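Local structure of probable adhesion protein (Pseudomonas aeruginosa PAO1, 6R3Z) at residues V60-V64 / G65-F69; A118-T121 / Q122-I126; E235-Q238 / R239-V243; Q207-K210 / T211-L215; V272-A275 / I276-G280. The protein binds a divalent metal ion between its two lobes, probably as the periplasmic ferrous-iron-binding component of an ABC-type transport system. All coordinates share one frame; numbering follows the deposited sequence.

Overall arrangement
Contact 1 is buried and the only one of the five that holds a metal ligand. Its loop follows strand 58-61, and its bonds run between carboxylate or amide oxygens and backbone N-H groups. Contact 2 lies on helix 116-133 and touches contact 1 through packing of Val60 CG1 on Ile126 CD1. Contacts 3 and 4 sit on helices 234-241 and 205-217, which pack together through Ile237, Leu208, Ile212 and Leu215. Contact 4 is a surface contact, whereas contacts 2, 3 and 5 are partly buried. Contacts 3, 4 and 5 each carry an i to i+4 salt bridge. Contact 5 lies near the C-terminus, on helix 260-277, about 17 Å from contact 1 at the nearest atoms.

Contact 1 of 5, residues V60-V64 / G65-F69; sequences VLNGV and GHDDF. With NI (nickel (II) ion), chain B.
This turn leads from strand 58-61 into helix 68-76 and carries a metal ligand of the binding cleft. It includes an Asx turn, in which Asn62 OD1 accepts from Val64 N at 3.2 Å. The same oxygen takes a second bond from His66 N, at 2.9 Å. The two donors come from opposite faces of the amide plane, so the oxygen is gripped from both sides. Asn62 CG lies anti to its own N (chi1 160°), which carries the amide forward, over the residues that follow.

Asp67 closes the turn from the other end. Its carboxylate receives two successive backbone N-H groups, one on each oxygen and each on the syn side. Asn62 N reaches Asp67 OD2 at 2.8 Å in a nearly straight bond, and Gly63 N reaches Asp67 OD1 at 2.9 Å. Thr12 OG1 is a further partner of OD2.

These bonds fix the backbone beside His66, whose NE2 binds nickel at 2.3 Å. His41, His111, His177, His199 and His250 complete the six-histidine site. The His66 ring meets those of His111 and His199 at steep angles.

Asn62 ND2 is bonded to Tyr16 OH and Pro110 O. Leu61 packs on Val84 and Glu86 of strand 84-86 and on Ala70 and Glu71 of helix 68-76. Val60 rests on Tyr16 and Val20 of helix 14-24.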
loop_
_atom_site.group_PDB
_atom_site.type_symbol
_atom_site.label_atom_id
_atom_site.label_comp_id
_atom_site.label_asym_id
_atom_site.label_seq_id
_atom_site.Cartn_x
_atom_site.Cartn_y
_atom_site.Cartn_z
ATOM N N VAL A 60 -10.629 10.872 2.339
ATOM C CA VAL A 60 -10.132 10.071 1.228
ATOM C C VAL A 60 -10.035 8.625 1.744
ATOM O O VAL A 60 -9.435 8.382 2.801
ATOM C CB VAL A 60 -8.768 10.586 0.697
ATOM C CG1 VAL A 60 -8.146 9.605 -0.314
ATOM C CG2 VAL A 60 -8.939 11.969 0.059
ATOM N N LEU A 61 -10.635 7.685 0.999
ATOM C CA LEU A 61 -10.653 6.268 1.376
ATOM C C LEU A 61 -10.024 5.357 0.336
ATOM O O LEU A 61 -10.180 5.560 -0.871
ATOM C CB LEU A 61 -12.101 5.770 1.572
ATOM C CG LEU A 61 -12.963 6.341 2.707
ATOM C CD1 LEU A 61 -14.309 5.624 2.764
ATOM C CD2 LEU A 61 -12.278 6.208 4.051
ATOM N N ASN A 62 -9.366 4.296 0.819
ATOM C CA ASN A 62 -8.863 3.216 -0.008
ATOM C C ASN A 62 -10.171 2.531 -0.501
ATOM O O ASN A 62 -10.329 2.272 -1.702
ATOM C CB ASN A 62 -7.986 2.261 0.845
ATOM C CG ASN A 62 -7.817 0.884 0.234
ATOM O OD1 ASN A 62 -8.575 -0.046 0.549
ATOM N ND2 ASN A 62 -6.846 0.734 -0.674
ATOM N N GLY A 63 -11.097 2.305 0.438
ATOM C CA GLY A 63 -12.446 1.785 0.179
ATOM C C GLY A 63 -12.595 0.455 -0.527
ATOM O O GLY A 63 -13.706 0.110 -0.964
ATOM N N VAL A 64 -11.503 -0.315 -0.644
ATOM C CA VAL A 64 -11.545 -1.626 -1.315
ATOM C C VAL A 64 -11.103 -2.771 -0.383
ATOM O O VAL A 64 -10.886 -3.897 -0.836
ATOM C CB VAL A 64 -10.801 -1.639 -2.670
ATOM C CG1 VAL A 64 -11.544 -0.783 -3.703
ATOM C CG2 VAL A 64 -9.333 -1.211 -2.525
ATOM N N GLY A 65 -11.012 -2.475 0.904
ATOM C CA GLY A 65 -10.693 -3.492 1.904
ATOM C C GLY A 65 -9.578 -3.155 2.872
ATOM O O GLY A 65 -9.354 -3.926 3.819
ATOM N N HIS A 66 -8.843 -2.039 2.649
ATOM C CA HIS A 66 -7.756 -1.716 3.581
ATOM C C HIS A 66 -8.083 -0.619 4.602
ATOM O O HIS A 66 -7.226 -0.281 5.421
ATOM C CB HIS A 66 -6.416 -1.406 2.882
ATOM C CG HIS A 66 -5.265 -2.078 3.578
ATOM N ND1 HIS A 66 -4.995 -1.835 4.912
ATOM C CD2 HIS A 66 -4.424 -3.045 3.135
ATOM C CE1 HIS A 66 -3.975 -2.619 5.222
ATOM N NE2 HIS A 66 -3.600 -3.366 4.192
ATOM N N ASP A 67 -9.300 -0.086 4.600
ATOM C CA ASP A 67 -9.637 0.900 5.623
ATOM C C ASP A 67 -11.121 0.831 6.015
ATOM O O ASP A 67 -11.791 1.863 6.145
ATOM C CB ASP A 67 -9.170 2.331 5.255
ATOM C CG ASP A 67 -9.673 2.881 3.940
ATOM O OD1 ASP A 67 -10.506 2.198 3.278
ATOM O OD2 ASP A 67 -9.216 3.969 3.549
ATOM N N ASP A 68 -11.614 -0.395 6.297
ATOM C CA ASP A 68 -12.994 -0.587 6.760
ATOM C C ASP A 68 -13.232 0.182 8.066
ATOM O O ASP A 68 -14.311 0.746 8.243
ATOM C CB ASP A 68 -13.300 -2.084 6.962
ATOM C CG ASP A 68 -13.315 -2.888 5.665
ATOM O OD1 ASP A 68 -13.465 -2.275 4.584
ATOM O OD2 ASP A 68 -13.194 -4.130 5.736
ATOM N N PHE A 69 -12.200 0.254 8.948
ATOM C CA PHE A 69 -12.263 0.992 10.215
ATOM C C PHE A 69 -12.726 2.429 10.003
ATOM O O PHE A 69 -13.498 2.945 10.816
ATOM C CB PHE A 69 -10.905 0.983 10.961
ATOM C CG PHE A 69 -9.722 1.615 10.263
ATOM C CD1 PHE A 69 -9.477 2.983 10.370
ATOM C CD2 PHE A 69 -8.824 0.838 9.543
ATOM C CE1 PHE A 69 -8.376 3.567 9.737
ATOM C CE2 PHE A 69 -7.713 1.421 8.917
ATOM C CZ PHE A 69 -7.502 2.783 9.009
HETATM NI NI NI B . -2.256 -5.175 4.466
#

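Contact 2 of 5, residues A118-T121 / Q122-I126; sequences ASIT and QVNTI
The carboxamide of Gln122 turns its NE2 end back toward the carbonyl of Ala118, one turn earlier. The NE2 to Ala118 O bond is weak, at 3.4 Å. Gln122 CG lies closer to that oxygen, at 3.2 Å, so the start of the side chain packs against the carbonyl oxygen. At the other end of the amide, OE1 is bonded to Tyr16 OH, the stronger polar partner. The second flat group, the Asn124 amide, brings its ND2 near the Ile120 side chain. Asn124 ND2 is 3.7 Å from Ile120 CG2, and the two side chains run alongside each other, pointing the same way.

All of this lies along one stretch of helix 116-133. Routine i to i+4 backbone bonds join the turns, with Ala118 O also accepting from Gln122 N at 2.9 Å. Thr121 O accepts from Thr125 N at 3.0 Å and receives a bond from a water. That water also meets Thr125 OG1 at 2.8 Å and so bridges backbone and side chain. Thr125 OG1 lies anti to its carbonyl carbon, beside its own N (chi1 -67°), which sets it near the preceding turn.

Ser119 OG is bonded to Tyr19 OH, Tyr261 OH and Ser115 O. Val123 packs on Tyr19 of helix 14-24 and on Ala145 and Tyr148 of helix 138-160. Ile120 rests on Ala149 and Arg153 of the latter helix.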
loop_
_atom_site.group_PDB
_atom_site.type_symbol
_atom_site.label_atom_id
_atom_site.label_comp_id
_atom_site.label_asym_id
_atom_site.label_seq_id
_atom_site.Cartn_x
_atom_site.Cartn_y
_atom_site.Cartn_z
ATOM N N ALA A 118 -1.303 1.904 -10.338
ATOM C CA ALA A 118 -2.540 2.118 -9.578
ATOM C C ALA A 118 -2.421 3.406 -8.700
ATOM O O ALA A 118 -3.416 4.099 -8.537
ATOM C CB ALA A 118 -2.880 0.906 -8.710
ATOM N N SER A 119 -1.222 3.720 -8.162
ATOM C CA SER A 119 -1.007 4.952 -7.367
ATOM C C SER A 119 -1.268 6.184 -8.244
ATOM O O SER A 119 -1.942 7.111 -7.805
ATOM C CB SER A 119 0.413 5.021 -6.814
ATOM O OG SER A 119 0.534 4.135 -5.715
ATOM N N ILE A 120 -0.777 6.175 -9.504
ATOM C CA ILE A 120 -0.991 7.286 -10.429
ATOM C C ILE A 120 -2.512 7.482 -10.646
ATOM O O ILE A 120 -3.002 8.615 -10.572
ATOM C CB ILE A 120 -0.197 7.073 -11.740
ATOM C CG1 ILE A 120 1.339 7.195 -11.459
ATOM C CG2 ILE A 120 -0.667 8.047 -12.845
ATOM C CD1 ILE A 120 2.284 6.681 -12.562
ATOM N N THR A 121 -3.246 6.373 -10.888
ATOM C CA THR A 121 -4.697 6.396 -11.106
ATOM C C THR A 121 -5.415 6.980 -9.867
ATOM O O THR A 121 -6.283 7.843 -10.009
ATOM C CB THR A 121 -5.228 5.019 -11.572
ATOM O OG1 THR A 121 -4.577 4.629 -12.802
ATOM C CG2 THR A 121 -6.749 5.025 -11.770
ATOM N N GLN A 122 -5.028 6.532 -8.674
ATOM C CA GLN A 122 -5.620 7.025 -7.411
ATOM C C GLN A 122 -5.322 8.514 -7.218
ATOM O O GLN A 122 -6.227 9.275 -6.877
ATOM C CB GLN A 122 -5.128 6.203 -6.218
ATOM C CG GLN A 122 -5.640 4.773 -6.276
ATOM C CD GLN A 122 -5.137 3.957 -5.131
ATOM O OE1 GLN A 122 -5.700 4.001 -4.044
ATOM N NE2 GLN A 122 -4.077 3.192 -5.358
ATOM N N VAL A 123 -4.069 8.927 -7.482
ATOM C CA VAL A 123 -3.640 10.327 -7.351
ATOM C C VAL A 123 -4.500 11.210 -8.274
ATOM O O VAL A 123 -5.024 12.237 -7.816
ATOM C CB VAL A 123 -2.114 10.477 -7.600
ATOM C CG1 VAL A 123 -1.725 11.921 -7.930
ATOM C CG2 VAL A 123 -1.331 9.977 -6.383
ATOM N N ASN A 124 -4.689 10.780 -9.543
ATOM C CA ASN A 124 -5.490 11.542 -10.506
ATOM C C ASN A 124 -6.961 11.635 -10.093
ATOM O O ASN A 124 -7.554 12.711 -10.192
ATOM C CB ASN A 124 -5.309 10.999 -11.923
ATOM C CG ASN A 124 -3.918 11.251 -12.465
ATOM O OD1 ASN A 124 -3.262 12.247 -12.133
ATOM N ND2 ASN A 124 -3.459 10.386 -13.352
ATOM N N THR A 125 -7.514 10.544 -9.537
ATOM C CA THR A 125 -8.906 10.510 -9.062
ATOM C C THR A 125 -9.079 11.451 -7.872
ATOM O O THR A 125 -10.024 12.254 -7.849
ATOM C CB THR A 125 -9.326 9.069 -8.756
ATOM O OG1 THR A 125 -9.372 8.351 -9.997
ATOM C CG2 THR A 125 -10.705 8.986 -8.093
ATOM N N ILE A 126 -8.145 11.364 -6.888
ATOM C CA ILE A 126 -8.190 12.235 -5.718
ATOM C C ILE A 126 -8.142 13.722 -6.142
ATOM O O ILE A 126 -8.984 14.502 -5.698
ATOM C CB ILE A 126 -7.092 11.851 -4.680
ATOM C CG1 ILE A 126 -7.338 10.416 -4.119
ATOM C CG2 ILE A 126 -7.050 12.861 -3.524
ATOM C CD1 ILE A 126 -6.078 9.721 -3.533
HETATM O O HOH W 1 -7.988 8.345 -12.425
#

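Contact 3 of 5, residues E235-Q238 / R239-V243; sequences ETIQ and RESGV
Glu235 and Arg239 both send CG anti to the backbone N, with chi1 values of -165° and -178°. The Glu235 chain runs out extended, while the Arg239 chain bends at chi3 (-59°) and swings its guanidinium back toward the glutamate. Arg239 NH2 then meets Glu235 OE2 at 2.8 Å, in a salt bridge that is also a hydrogen bond. The acceptor lies in the guanidinium plane, at its edge. The donor comes to the anti side of the carboxylate oxygen. The two planes stand steeply to each other, so this is a single-point bridge rather than a paired one. Glu235 O lies over one face of the guanidinium.

One residue further on, Thr236 and Glu240 lie side by side and point the same way. Thr236 CG2 is 3.4 Å from Glu240 OE2.

The end of the helix is held by backbone oxygens. Ile237 O takes two bonds from Ser241: the backbone N at 2.8 Å and the hydroxyl OG at 2.6 Å. The hydroxyl approaches from above the carbonyl plane. Ser241 OG also receives a weak bond from Val243 N and so links the last turn to the chain beyond. Gln238 O accepts from Gly242 N at 2.9 Å.

The buried Ile237 packs on Leu208, Ile212 and Leu215 of helix 205-217. Gly242, with positive phi, is where the chain leaves the helix. The segment closes helix 234-241 and turns into strand 244-248, within a beta-alpha-beta unit that starts from strand 220-226.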
loop_
_atom_site.group_PDB
_atom_site.type_symbol
_atom_site.label_atom_id
_atom_site.label_comp_id
_atom_site.label_asym_id
_atom_site.label_seq_id
_atom_site.Cartn_x
_atom_site.Cartn_y
_atom_site.Cartn_z
ATOM N N GLU A 235 12.146 -16.835 10.437
ATOM C CA GLU A 235 13.428 -17.533 10.579
ATOM C C GLU A 235 13.239 -19.037 10.352
ATOM O O GLU A 235 14.046 -19.653 9.661
ATOM C CB GLU A 235 14.051 -17.242 11.952
ATOM C CG GLU A 235 15.521 -17.608 12.080
ATOM C CD GLU A 235 16.117 -17.298 13.441
ATOM O OE1 GLU A 235 16.203 -16.100 13.798
ATOM O OE2 GLU A 235 16.500 -18.254 14.152
ATOM N N THR A 236 12.133 -19.595 10.875
ATOM C CA THR A 236 11.743 -20.996 10.726
ATOM C C THR A 236 11.515 -21.324 9.247
ATOM O O THR A 236 12.018 -22.351 8.780
ATOM C CB THR A 236 10.527 -21.316 11.612
ATOM O OG1 THR A 236 10.807 -20.891 12.952
ATOM C CG2 THR A 236 10.162 -22.806 11.600
ATOM N N ILE A 237 10.803 -20.434 8.500
ATOM C CA ILE A 237 10.581 -20.632 7.057
ATOM C C ILE A 237 11.904 -20.741 6.307
ATOM O O ILE A 237 12.106 -21.718 5.596
ATOM C CB ILE A 237 9.654 -19.576 6.400
ATOM C CG1 ILE A 237 8.234 -19.658 6.956
ATOM C CG2 ILE A 237 9.640 -19.746 4.870
ATOM C CD1 ILE A 237 7.309 -18.476 6.557
ATOM N N GLN A 238 12.801 -19.760 6.487
ATOM C CA GLN A 238 14.100 -19.714 5.810
ATOM C C GLN A 238 14.937 -20.973 6.057
ATOM O O GLN A 238 15.424 -21.569 5.098
ATOM C CB GLN A 238 14.865 -18.439 6.191
ATOM C CG GLN A 238 16.066 -18.141 5.289
ATOM C CD GLN A 238 16.921 -17.011 5.818
ATOM O OE1 GLN A 238 16.494 -16.192 6.646
ATOM N NE2 GLN A 238 18.157 -16.940 5.346
ATOM N N ARG A 239 15.049 -21.402 7.325
ATOM C CA ARG A 239 15.783 -22.599 7.713
ATOM C C ARG A 239 15.155 -23.863 7.118
ATOM O O ARG A 239 15.862 -24.646 6.476
ATOM C CB ARG A 239 15.839 -22.706 9.245
ATOM C CG ARG A 239 16.625 -23.903 9.790
ATOM C CD ARG A 239 16.623 -23.941 11.306
ATOM N NE ARG A 239 17.206 -22.724 11.874
ATOM C CZ ARG A 239 16.507 -21.762 12.471
ATOM N NH1 ARG A 239 15.192 -21.875 12.609
ATOM N NH2 ARG A 239 17.120 -20.683 12.935
ATOM N N GLU A 240 13.838 -24.057 7.330
ATOM C CA GLU A 240 13.127 -25.263 6.906
ATOM C C GLU A 240 12.879 -25.371 5.396
ATOM O O GLU A 240 12.818 -26.491 4.888
ATOM C CB GLU A 240 11.821 -25.439 7.688
ATOM C CG GLU A 240 12.066 -25.709 9.168
ATOM C CD GLU A 240 10.903 -26.226 9.996
ATOM O OE1 GLU A 240 9.921 -26.745 9.414
ATOM O OE2 GLU A 240 10.987 -26.123 11.241
ATOM N N SER A 241 12.765 -24.239 4.672
ATOM C CA SER A 241 12.519 -24.292 3.226
ATOM C C SER A 241 13.765 -24.084 2.352
ATOM O O SER A 241 13.790 -24.569 1.218
ATOM C CB SER A 241 11.418 -23.311 2.832
ATOM O OG SER A 241 11.860 -21.970 2.976
ATOM N N GLY A 242 14.755 -23.346 2.859
ATOM C CA GLY A 242 15.967 -23.006 2.113
ATOM C C GLY A 242 15.748 -21.870 1.122
ATOM O O GLY A 242 16.640 -21.541 0.329
ATOM N N VAL A 243 14.548 -21.260 1.168
ATOM C CA VAL A 243 14.126 -20.168 0.290
ATOM C C VAL A 243 14.830 -18.864 0.709
ATOM O O VAL A 243 14.847 -18.542 1.899
ATOM C CB VAL A 243 12.568 -20.078 0.286
ATOM C CG1 VAL A 243 12.063 -18.854 -0.436
ATOM C CG2 VAL A 243 11.947 -21.331 -0.325
#

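Contact 4 of 5, residues Q207-K210 / T211-L215; sequences QLKK and TIDQL
Lys209 and Asp213, one helical turn apart, form a salt bridge on the outer side of helix 205-217. Lys209 NZ stands 3.1 Å from Asp213 OD2, and the hydrogen bond within it is weak. The lysine chain is extended as far as CE and then bends at chi4 (-67°), which brings the ammonium across to the carboxylate. The aspartate CG lies beside its own N, anti to the carbonyl carbon, and this leans the carboxylate back over the preceding turn. Its other oxygen, OD1, makes a salt bridge with Lys216 NZ. Its two oxygens are thus paired with two lysines, one earlier and one later in the sequence.

On another side of the helix, Leu208 and Ile212 meet through carbon atoms. Leu208 CG is 3.9 Å from Ile212 CD1, and the two side chains pass each other at a slant. Ile212 CG1 also lies over the backbone, 3.4 Å from Leu208 O.

Underneath run the regular helix bonds: Thr211 N to Gln207 O at 2.8 Å, and Ile212 N to Leu208 O at 2.9 Å. Asp213 N and Gln214 N continue the series to Lys209 O and Lys210 O. They set the one-turn spacing that both side-chain pairs use.

Further out, Ile212 packs on Glu240 of helix 234-241, and Thr211 on Val195. Leu208 also touches Val195, and Tyr233 as well. Gln207 OE1 is bonded to Ser204 N, near the start of the helix.

The helix thus has a charged outer side and an apolar side against its neighbour. Two nearby ammonium groups would probably stabilise Asp213 as the carboxylate.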
loop_
_atom_site.group_PDB
_atom_site.type_symbol
_atom_site.label_atom_id
_atom_site.label_comp_id
_atom_site.label_asym_id
_atom_site.label_seq_id
_atom_site.Cartn_x
_atom_site.Cartn_y
_atom_site.Cartn_z
ATOM N N GLN A 207 -0.811 -24.866 9.504
ATOM C CA GLN A 207 -0.838 -24.090 8.245
ATOM C C GLN A 207 0.592 -23.707 7.806
ATOM O O GLN A 207 0.938 -23.861 6.636
ATOM C CB GLN A 207 -1.699 -22.832 8.401
ATOM C CG GLN A 207 -3.211 -23.122 8.412
ATOM C CD GLN A 207 -4.026 -21.905 8.749
ATOM O OE1 GLN A 207 -3.675 -21.101 9.628
ATOM N NE2 GLN A 207 -5.172 -21.775 8.086
ATOM N N LEU A 208 1.417 -23.219 8.752
ATOM C CA LEU A 208 2.803 -22.848 8.450
ATOM C C LEU A 208 3.609 -24.084 7.953
ATOM O O LEU A 208 4.310 -23.966 6.943
ATOM C CB LEU A 208 3.470 -22.215 9.671
ATOM C CG LEU A 208 4.944 -21.852 9.508
ATOM C CD1 LEU A 208 5.135 -20.775 8.435
ATOM C CD2 LEU A 208 5.553 -21.466 10.835
ATOM N N LYS A 209 3.460 -25.258 8.617
ATOM C CA LYS A 209 4.129 -26.492 8.174
ATOM C C LYS A 209 3.699 -26.836 6.736
ATOM O O LYS A 209 4.554 -27.160 5.897
ATOM C CB LYS A 209 3.816 -27.662 9.114
ATOM C CG LYS A 209 4.663 -28.903 8.827
ATOM C CD LYS A 209 4.065 -30.168 9.407
ATOM C CE LYS A 209 4.944 -31.374 9.146
ATOM N NZ LYS A 209 5.011 -31.721 7.698
ATOM N N LYS A 210 2.380 -26.733 6.446
ATOM C CA LYS A 210 1.865 -27.023 5.096
ATOM C C LYS A 210 2.454 -26.031 4.076
ATOM O O LYS A 210 2.936 -26.457 3.012
ATOM C CB LYS A 210 0.329 -27.025 5.060
ATOM C CG LYS A 210 -0.282 -28.273 5.725
ATOM C CD LYS A 210 -1.813 -28.397 5.521
ATOM C CE LYS A 210 -2.616 -27.339 6.245
ATOM N NZ LYS A 210 -4.075 -27.621 6.221
ATOM N N THR A 211 2.509 -24.728 4.433
ATOM C CA THR A 211 3.105 -23.725 3.541
ATOM C C THR A 211 4.589 -24.042 3.257
ATOM O O THR A 211 5.001 -23.985 2.092
ATOM C CB THR A 211 2.875 -22.299 4.067
ATOM O OG1 THR A 211 1.464 -22.045 4.044
ATOM C CG2 THR A 211 3.602 -21.242 3.207
ATOM N N ILE A 212 5.374 -24.382 4.299
ATOM C CA ILE A 212 6.798 -24.745 4.145
ATOM C C ILE A 212 6.936 -25.939 3.162
ATOM O O ILE A 212 7.719 -25.866 2.211
ATOM C CB ILE A 212 7.476 -24.979 5.520
ATOM C CG1 ILE A 212 7.646 -23.612 6.266
ATOM C CG2 ILE A 212 8.818 -25.727 5.379
ATOM C CD1 ILE A 212 7.909 -23.702 7.766
ATOM N N ASP A 213 6.091 -26.984 3.349
ATOM C CA ASP A 213 6.071 -28.154 2.448
ATOM C C ASP A 213 5.793 -27.750 0.995
ATOM O O ASP A 213 6.463 -28.234 0.090
ATOM C CB ASP A 213 5.077 -29.219 2.934
ATOM C CG ASP A 213 5.557 -29.975 4.165
ATOM O OD1 ASP A 213 6.786 -29.951 4.445
ATOM O OD2 ASP A 213 4.711 -30.598 4.846
ATOM N N GLN A 214 4.854 -26.815 0.792
ATOM C CA GLN A 214 4.478 -26.289 -0.517
ATOM C C GLN A 214 5.634 -25.502 -1.172
ATOM O O GLN A 214 5.837 -25.615 -2.387
ATOM C CB GLN A 214 3.275 -25.381 -0.366
ATOM C CG GLN A 214 2.438 -25.250 -1.607
ATOM C CD GLN A 214 1.067 -24.777 -1.213
ATOM O OE1 GLN A 214 0.897 -23.714 -0.603
ATOM N NE2 GLN A 214 0.060 -25.543 -1.566
ATOM N N LEU A 215 6.364 -24.674 -0.373
ATOM C CA LEU A 215 7.503 -23.899 -0.899
ATOM C C LEU A 215 8.539 -24.855 -1.489
ATOM O O LEU A 215 9.069 -24.596 -2.570
ATOM C CB LEU A 215 8.153 -23.010 0.189
ATOM C CG LEU A 215 7.239 -21.944 0.849
ATOM C CD1 LEU A 215 7.980 -21.153 1.920
ATOM C CD2 LEU A 215 6.597 -21.018 -0.174
#

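Contact 5 of 5, residues V272-A275 / I276-G280; sequences VVRA and IQESG
Arg274 and Glu278 pass each other at an angle, with the guanidinium and carboxylate planes 71° apart. Contact is made at the guanidinium edge, where Arg274 NH2 meets Glu278 OE2 at 3.0 Å in a salt bridge. The donor comes to the syn side of that oxygen. Arg274 bends at chi3 (63°), while Glu278 is extended, so the glutamate also lies against the arginine's alkyl part. Glu278 OE2 is 3.3 Å from Arg274 CG. The other oxygen, OE1, is bonded to Tyr246 OH.

Val273 and Gln277 run side by side, pointing the same way, with Val273 CG1 4.0 Å from Gln277 CG. Gln277 OE1 is bonded to Asn164 N, and its NE2 also has a partner outside the two segments. Val272 and Ile276 pass at a slant and meet through Val272 CG1 and Ile276 CD1 at 4.1 Å. Val272 then packs on Leu183 and Leu184 of helix 181-185.

A type I turn runs from Gln277 to Gly280. Just before it, Ile276 O accepts from Ser279 N at 3.0 Å and from Ser279 OG at 2.7 Å. The hydroxyl sits in the carbonyl plane, on a lone pair.

With one oxygen held by Arg274 and the other by Tyr246, the Glu278 carboxylate is probably restrained in rotation and favoured in its ionised form.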
loop_
_atom_site.group_PDB
_atom_site.type_symbol
_atom_site.label_atom_id
_atom_site.label_comp_id
_atom_site.label_asym_id
_atom_site.label_seq_id
_atom_site.Cartn_x
_atom_site.Cartn_y
_atom_site.Cartn_z
ATOM N N VAL A 272 13.046 -5.882 -5.114
ATOM C CA VAL A 272 12.528 -6.835 -6.105
ATOM C C VAL A 272 13.574 -7.015 -7.220
ATOM O O VAL A 272 13.859 -8.155 -7.599
ATOM C CB VAL A 272 11.136 -6.435 -6.657
ATOM C CG1 VAL A 272 10.674 -7.414 -7.743
ATOM C CG2 VAL A 272 10.105 -6.374 -5.519
ATOM N N VAL A 273 14.147 -5.892 -7.726
ATOM C CA VAL A 273 15.183 -5.955 -8.757
ATOM C C VAL A 273 16.385 -6.769 -8.255
ATOM O O VAL A 273 16.872 -7.635 -8.972
ATOM C CB VAL A 273 15.583 -4.549 -9.268
ATOM C CG1 VAL A 273 16.890 -4.590 -10.073
ATOM C CG2 VAL A 273 14.458 -3.939 -10.102
ATOM N N ARG A 274 16.845 -6.503 -7.026
ATOM C CA ARG A 274 17.985 -7.246 -6.435
ATOM C C ARG A 274 17.703 -8.762 -6.382
ATOM O O ARG A 274 18.569 -9.552 -6.771
ATOM C CB ARG A 274 18.335 -6.728 -5.036
ATOM C CG ARG A 274 19.641 -7.334 -4.520
ATOM C CD ARG A 274 20.195 -6.608 -3.308
ATOM N NE ARG A 274 19.292 -6.681 -2.160
ATOM C CZ ARG A 274 19.321 -7.638 -1.235
ATOM N NH1 ARG A 274 18.472 -7.607 -0.215
ATOM N NH2 ARG A 274 20.210 -8.627 -1.315
ATOM N N ALA A 275 16.487 -9.159 -5.940
ATOM C CA ALA A 275 16.067 -10.573 -5.875
ATOM C C ALA A 275 16.172 -11.218 -7.274
ATOM O O ALA A 275 16.719 -12.322 -7.414
ATOM C CB ALA A 275 14.641 -10.665 -5.353
ATOM N N ILE A 276 15.716 -10.501 -8.316
ATOM C CA ILE A 276 15.788 -11.039 -9.681
ATOM C C ILE A 276 17.276 -11.144 -10.131
ATOM O O ILE A 276 17.691 -12.180 -10.655
ATOM C CB ILE A 276 14.943 -10.197 -10.679
ATOM C CG1 ILE A 276 13.436 -10.195 -10.298
ATOM C CG2 ILE A 276 15.172 -10.680 -12.132
ATOM C CD1 ILE A 276 12.586 -9.028 -10.957
ATOM N N GLN A 277 18.052 -10.081 -9.920
ATOM C CA GLN A 277 19.476 -10.034 -10.279
ATOM C C GLN A 277 20.250 -11.192 -9.615
ATOM O O GLN A 277 21.070 -11.834 -10.275
ATOM C CB GLN A 277 20.094 -8.677 -9.907
ATOM C CG GLN A 277 19.534 -7.469 -10.690
ATOM C CD GLN A 277 19.984 -7.378 -12.131
ATOM O OE1 GLN A 277 19.190 -7.562 -13.059
ATOM N NE2 GLN A 277 21.257 -7.072 -12.355
ATOM N N GLU A 278 19.931 -11.496 -8.334
ATOM C CA GLU A 278 20.582 -12.561 -7.562
ATOM C C GLU A 278 20.096 -13.975 -7.914
ATOM O O GLU A 278 20.670 -14.951 -7.416
ATOM C CB GLU A 278 20.473 -12.300 -6.049
ATOM C CG GLU A 278 21.255 -11.086 -5.557
ATOM C CD GLU A 278 21.145 -10.759 -4.076
ATOM O OE1 GLU A 278 20.464 -11.506 -3.338
ATOM O OE2 GLU A 278 21.745 -9.743 -3.650
ATOM N N SER A 279 19.044 -14.092 -8.754
ATOM C CA SER A 279 18.527 -15.395 -9.177
ATOM C C SER A 279 19.345 -16.000 -10.322
ATOM O O SER A 279 19.240 -17.194 -10.587
ATOM C CB SER A 279 17.035 -15.330 -9.498
ATOM O OG SER A 279 16.772 -14.694 -10.740
ATOM N N GLY A 280 20.168 -15.171 -10.962
ATOM C CA GLY A 280 21.045 -15.564 -12.060
ATOM C C GLY A 280 22.477 -15.103 -11.875
ATOM O O GLY A 280 22.888 -14.738 -10.771
#